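Local coordinates for protein Ddb_g0293866 (Dictyostelium discoideum, PDB 5LW6) that binds ADP-ribose through the macrodomain described here, and as a whole protein is probably a poly-ADP-ribose-binding sensor of DNA damage, at residues 152-157 and 216-221; 60-65 and 239-244. All coordinates share one frame; numbering follows the deposited sequence.

Interaction 1: residues 152-157 and 216-221; sequences WRLKKT and LVLGVN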
loop_
_atom_site.group_PDB
_atom_site.type_symbol
_atom_site.label_atom_id
_atom_site.label_comp_id
_atom_site.label_asym_id
_atom_site.label_seq_id
_atom_site.Cartn_x
_atom_site.Cartn_y
_atom_site.Cartn_z
ATOM N N TRP A 152 10.599 -4.741 8.873
ATOM C CA TRP A 152 11.922 -4.229 8.614
ATOM C C TRP A 152 12.765 -5.213 7.771
ATOM O O TRP A 152 13.673 -4.797 6.990
ATOM C CB TRP A 152 12.643 -3.806 9.936
ATOM C CG TRP A 152 13.094 -4.921 10.745
ATOM C CD1 TRP A 152 12.372 -5.588 11.646
ATOM C CD2 TRP A 152 14.380 -5.575 10.667
ATOM N NE1 TRP A 152 13.127 -6.649 12.150
ATOM C CE2 TRP A 152 14.364 -6.619 11.573
ATOM C CE3 TRP A 152 15.530 -5.357 9.919
ATOM C CZ2 TRP A 152 15.470 -7.470 11.763
ATOM C CZ3 TRP A 152 16.622 -6.205 10.106
ATOM C CH2 TRP A 152 16.571 -7.229 11.041
ATOM N N ARG A 153 12.464 -6.503 7.909
ATOM C CA ARG A 153 13.276 -7.523 7.255
ATOM C C ARG A 153 13.102 -7.573 5.744
ATOM O O ARG A 153 13.902 -8.145 5.027
ATOM C CB ARG A 153 12.928 -8.906 7.783
ATOM C CG ARG A 153 13.248 -9.222 9.208
ATOM C CD ARG A 153 14.713 -9.579 9.371
ATOM N NE ARG A 153 15.106 -11.002 9.331
ATOM C CZ ARG A 153 14.829 -11.896 10.300
ATOM N NH1 ARG A 153 14.066 -11.607 11.381
ATOM N NH2 ARG A 153 15.282 -13.112 10.151
ATOM N N LEU A 154 11.969 -7.073 5.275
ATOM C CA LEU A 154 11.692 -7.024 3.886
ATOM C C LEU A 154 11.619 -8.442 3.262
ATOM O O LEU A 154 12.142 -8.700 2.192
ATOM C CB LEU A 154 12.679 -6.133 3.151
ATOM C CG LEU A 154 12.632 -4.634 3.454
ATOM C CD1 LEU A 154 13.567 -3.933 2.507
ATOM C CD2 LEU A 154 11.198 -4.013 3.488
ATOM N N LYS A 155 10.979 -9.320 4.017
ATOM C CA LYS A 155 10.857 -10.748 3.689
ATOM C C LYS A 155 9.391 -11.173 3.739
ATOM O O LYS A 155 8.506 -10.520 4.336
ATOM C CB LYS A 155 11.634 -11.587 4.701
ATOM C CG LYS A 155 13.121 -11.451 4.466
ATOM C CD LYS A 155 13.937 -12.311 5.389
ATOM C CE LYS A 155 15.416 -11.951 5.245
ATOM N NZ LYS A 155 15.732 -10.596 5.823
ATOM N N LYS A 156 9.175 -12.331 3.199
ATOM C CA LYS A 156 7.829 -12.944 3.307
ATOM C C LYS A 156 7.267 -12.969 4.691
ATOM O O LYS A 156 7.992 -13.297 5.668
ATOM C CB LYS A 156 7.923 -14.350 2.778
ATOM C CG LYS A 156 6.586 -15.046 2.819
ATOM C CD LYS A 156 6.739 -16.439 2.230
ATOM C CE LYS A 156 6.820 -17.451 3.342
ATOM N NZ LYS A 156 7.575 -18.614 2.806
ATOM N N THR A 157 6.001 -12.574 4.846
ATOM C CA THR A 157 5.339 -12.734 6.131
ATOM C C THR A 157 4.198 -13.725 5.974
ATOM O O THR A 157 3.822 -13.988 4.832
ATOM C CB THR A 157 4.741 -11.407 6.674
ATOM O OG1 THR A 157 3.491 -11.162 6.061
ATOM C CG2 THR A 157 5.607 -10.223 6.411
ATOM N N LEU A 216 6.606 -2.821 -0.919
ATOM C CA LEU A 216 6.524 -3.323 0.409
ATOM C C LEU A 216 6.357 -2.101 1.314
ATOM O O LEU A 216 7.135 -1.191 1.245
ATOM C CB LEU A 216 7.880 -4.001 0.728
ATOM C CG LEU A 216 8.255 -5.180 -0.174
ATOM C CD1 LEU A 216 9.481 -5.853 0.400
ATOM C CD2 LEU A 216 7.221 -6.257 -0.234
ATOM N N VAL A 217 5.345 -2.127 2.168
ATOM C CA VAL A 217 4.907 -0.946 2.910
ATOM C C VAL A 217 5.155 -1.233 4.387
ATOM O O VAL A 217 4.601 -2.166 4.906
ATOM C CB VAL A 217 3.372 -0.783 2.688
ATOM C CG1 VAL A 217 2.839 0.322 3.554
ATOM C CG2 VAL A 217 3.078 -0.513 1.214
ATOM N N LEU A 218 5.964 -0.444 5.070
ATOM C CA LEU A 218 6.303 -0.719 6.451
ATOM C C LEU A 218 5.443 0.215 7.360
ATOM O O LEU A 218 5.868 1.278 7.809
ATOM C CB LEU A 218 7.816 -0.546 6.666
ATOM C CG LEU A 218 8.604 -1.812 6.368
ATOM C CD1 LEU A 218 8.550 -2.200 4.922
ATOM C CD2 LEU A 218 10.036 -1.589 6.783
ATOM N N GLY A 219 4.183 -0.162 7.538
ATOM C CA GLY A 219 3.277 0.588 8.376
ATOM C C GLY A 219 3.601 0.263 9.847
ATOM O O GLY A 219 4.395 -0.624 10.150
ATOM N N VAL A 220 2.890 0.933 10.725
ATOM C CA VAL A 220 3.076 0.861 12.142
ATOM C C VAL A 220 2.352 -0.374 12.682
ATOM O O VAL A 220 1.191 -0.591 12.422
ATOM C CB VAL A 220 2.538 2.140 12.788
ATOM C CG1 VAL A 220 2.535 2.023 14.290
ATOM C CG2 VAL A 220 3.321 3.346 12.328
ATOM N N ASN A 221 3.097 -1.213 13.398
ATOM C CA ASN A 221 2.501 -2.367 14.053
ATOM C C ASN A 221 2.226 -2.076 15.515
ATOM O O ASN A 221 3.061 -1.583 16.249
ATOM C CB ASN A 221 3.469 -3.557 14.028
ATOM C CG ASN A 221 2.944 -4.714 14.824
ATOM O OD1 ASN A 221 1.801 -5.090 14.643
ATOM N ND2 ASN A 221 3.779 -5.290 15.720
#

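Interaction 2: residues 60-65 and 239-244; sequences FISTST and PLLLET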
loop_
_atom_site.group_PDB
_atom_site.type_symbol
_atom_site.label_atom_id
_atom_site.label_comp_id
_atom_site.label_asym_id
_atom_site.label_seq_id
_atom_site.Cartn_x
_atom_site.Cartn_y
_atom_site.Cartn_z
ATOM N N PHE A 60 -5.462 -1.273 3.553
ATOM C CA PHE A 60 -5.868 -0.318 4.584
ATOM C C PHE A 60 -4.811 -0.426 5.680
ATOM O O PHE A 60 -4.870 -1.281 6.584
ATOM C CB PHE A 60 -7.270 -0.689 5.020
ATOM C CG PHE A 60 -7.945 0.254 5.968
ATOM C CD1 PHE A 60 -7.510 1.549 6.152
ATOM C CD2 PHE A 60 -9.162 -0.151 6.615
ATOM C CE1 PHE A 60 -8.189 2.436 6.960
ATOM C CE2 PHE A 60 -9.831 0.756 7.468
ATOM C CZ PHE A 60 -9.337 2.029 7.653
ATOM N N ILE A 61 -3.782 0.399 5.519
ATOM C CA ILE A 61 -2.497 0.148 6.171
ATOM C C ILE A 61 -2.652 -0.016 7.674
ATOM O O ILE A 61 -3.301 0.814 8.316
ATOM C CB ILE A 61 -1.474 1.246 5.798
ATOM C CG1 ILE A 61 -1.425 1.427 4.249
ATOM C CG2 ILE A 61 -0.170 1.012 6.534
ATOM C CD1 ILE A 61 -0.431 2.502 3.849
ATOM N N SER A 62 -2.098 -1.128 8.165
ATOM C CA SER A 62 -1.931 -1.473 9.615
ATOM C C SER A 62 -3.205 -1.914 10.311
ATOM O O SER A 62 -3.178 -2.150 11.508
ATOM C CB SER A 62 -1.304 -0.307 10.359
ATOM O OG SER A 62 0.031 -0.166 9.877
ATOM N N THR A 63 -4.310 -2.047 9.603
ATOM C CA THR A 63 -5.581 -2.286 10.251
ATOM C C THR A 63 -5.883 -3.706 10.557
ATOM O O THR A 63 -6.797 -4.001 11.338
ATOM C CB THR A 63 -6.790 -1.750 9.470
ATOM O OG1 THR A 63 -6.889 -2.321 8.189
ATOM C CG2 THR A 63 -6.684 -0.245 9.341
ATOM N N SER A 64 -5.258 -4.643 9.966
ATOM C CA SER A 64 -5.860 -5.941 10.452
ATOM C C SER A 64 -4.911 -6.607 11.414
ATOM O O SER A 64 -4.918 -6.294 12.643
ATOM C CB SER A 64 -6.321 -6.805 9.300
ATOM O OG SER A 64 -5.470 -6.570 8.199
ATOM N N THR A 65 -3.995 -7.402 10.881
ATOM C CA THR A 65 -3.017 -8.052 11.737
ATOM C C THR A 65 -2.230 -7.117 12.649
ATOM O O THR A 65 -1.982 -7.458 13.805
ATOM C CB THR A 65 -2.038 -8.864 10.829
ATOM O OG1 THR A 65 -2.799 -9.854 10.131
ATOM C CG2 THR A 65 -0.958 -9.521 11.588
ATOM N N PRO A 239 1.734 9.840 13.533
ATOM C CA PRO A 239 2.628 10.433 12.602
ATOM C C PRO A 239 3.319 9.461 11.652
ATOM O O PRO A 239 3.480 9.748 10.488
ATOM C CB PRO A 239 3.651 11.120 13.505
ATOM C CG PRO A 239 2.930 11.399 14.736
ATOM C CD PRO A 239 2.012 10.288 14.931
ATOM N N LEU A 240 3.752 8.321 12.168
ATOM C CA LEU A 240 4.369 7.334 11.299
ATOM C C LEU A 240 3.369 6.642 10.362
ATOM O O LEU A 240 3.748 6.324 9.250
ATOM C CB LEU A 240 5.152 6.333 12.094
ATOM C CG LEU A 240 6.549 6.835 12.533
ATOM C CD1 LEU A 240 7.074 5.821 13.516
ATOM C CD2 LEU A 240 7.534 7.071 11.403
ATOM N N LEU A 241 2.133 6.444 10.767
ATOM C CA LEU A 241 1.178 5.854 9.784
ATOM C C LEU A 241 0.931 6.863 8.654
ATOM O O LEU A 241 0.864 6.519 7.472
ATOM C CB LEU A 241 -0.099 5.457 10.459
ATOM C CG LEU A 241 -1.148 4.819 9.557
ATOM C CD1 LEU A 241 -0.625 3.515 9.016
ATOM C CD2 LEU A 241 -2.402 4.620 10.374
ATOM N N LEU A 242 0.761 8.137 8.982
ATOM C CA LEU A 242 0.637 9.135 7.952
ATOM C C LEU A 242 1.822 9.179 7.036
ATOM O O LEU A 242 1.653 9.299 5.804
ATOM C CB LEU A 242 0.353 10.536 8.546
ATOM C CG LEU A 242 0.248 11.662 7.535
ATOM C CD1 LEU A 242 -0.984 11.536 6.710
ATOM C CD2 LEU A 242 0.317 12.994 8.277
ATOM N N GLU A 243 3.023 9.128 7.607
ATOM C CA GLU A 243 4.219 9.143 6.799
ATOM C C GLU A 243 4.259 7.928 5.858
ATOM O O GLU A 243 4.763 8.033 4.754
ATOM C CB GLU A 243 5.447 9.127 7.702
ATOM C CG GLU A 243 6.787 9.093 6.991
ATOM C CD GLU A 243 7.174 10.231 6.069
ATOM O OE1 GLU A 243 6.520 11.305 5.974
ATOM O OE2 GLU A 243 8.270 10.049 5.425
ATOM N N THR A 244 3.759 6.787 6.315
ATOM C CA THR A 244 3.630 5.573 5.467
ATOM C C THR A 244 2.790 5.900 4.215
ATOM O O THR A 244 3.189 5.588 3.102
ATOM C CB THR A 244 3.121 4.367 6.223
ATOM O OG1 THR A 244 3.796 4.185 7.491
ATOM C CG2 THR A 244 3.295 3.159 5.419
#

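Interaction 1: residues 152-157 and 216-221
Leu154 lays its CD2 methyl against the ends of both Leu216 and Leu218, the two leucines that strand 213-217 and the residue after it direct at the 152-157 loop. The tight part of the contact lies here. Leu154 CD2 comes to 3.5 Å from Leu218 CD1, the two side chains crossing at about a right angle, and stands 4.0 Å from Leu216 CD1. With CG beside its backbone N and opposite the carbonyl carbon (chi1 -67°), Leu154 brings its methyl end nearer the 216-221 segment than its CB direction alone would suggest. Tyr190 of strand 189-193 packs against Leu154 and Leu218, and Thr176 of helix 169-179 against Leu154 and Leu216.

Trp152 forms the looser, solvent side: it is exposed, whereas the three leucines are buried. Its backbone makes the closest approach to Leu218, just past the strand, with CA of Trp152 3.7 Å from CD2 of Leu218. Its CB points away from the 216-221 segment, and the indole receives Arg153 CD 3.2 Å above the plane of one face, toward the rim. The carbonyl O of Arg153 accepts a bond of 3.2 Å from Lys155 NZ, the donor tilted 22° from the carbonyl plane.

The closest approaches across the interface are thus between methyl groups and, at Trp152, backbone CA, and nothing polar is bonded between the two segments; their join rests on shape and hydrophobic burial rather than on directional bonds.

Interaction 2: residues 60-65 and 239-244
Apolar contacts carry the meeting of Ile61 with Leu241 and Thr244, two residues one turn apart on helix 237-253. Leu241 presents a single methyl: its CD1 lies 3.6 Å from Ile61 CG2, and the two side chains run past one another in opposite directions. On Leu241, CG lies opposite the backbone N (chi1 -179°), which carries the branch out from the helix to the loop. The other arm of Ile61 ends at CD1, 4.1 Å from CG2 of Thr244, and Val217 of strand 213-217 packs against both residues. Ser62 adds a mixed contact, its OG being 3.8 Å from the same Leu241 CD1, while the probable hydrogen-bond partner of that OG is Val220 O.

The hydrogen bonds hold each side in shape. Thr244 OG1 returns to Leu240 O at 2.8 Å, and this carbonyl also accepts the helical bond from Thr244 N, the two donors arriving from opposite faces of its plane. That grip fixes the rotation of Thr244 and leaves CG2 directed at Ile61. An alanine here would lose both the second bond to Leu240 O and the methyl against Ile61, and is likely to leave a gap beside Ile61 CD1. In the loop, Phe60 O is likewise held twice, by Thr63 N at 3.2 Å and by Thr63 OG1 at 2.8 Å.

Within the loop a CH-pi contact places Thr63 CG2 3.5 Å above the centre of the Phe60 ring.

Residues 60-63 form a type II beta turn directly after strand 55-59, a central strand of the sheet; the packing of this turn against the C-terminal helix 237-253 is part of the alpha/beta/alpha sandwich of the macrodomain fold.

Interaction 1 and interaction 2 have centres about 11 Å apart and meet through the 216-221 segment. Val217 CB points away from the 152-157 loop, and its CG1 packs 3.4 Å from CG2 of Thr244; Val220 CG2 lies 3.5 Å from CB of Leu240. The distance of 2.8 Å from Ser62 OG to Val220 O ties together the two loops that follow strands 55-59 and 213-217. Along the chain, both segments of interaction 1 fall within the 173 residues that separate those of interaction 2. In macrodomains, ADP-ribose generally binds among loops at the C-terminal ends of the parallel strands, so both contacts probably lie near that cleft.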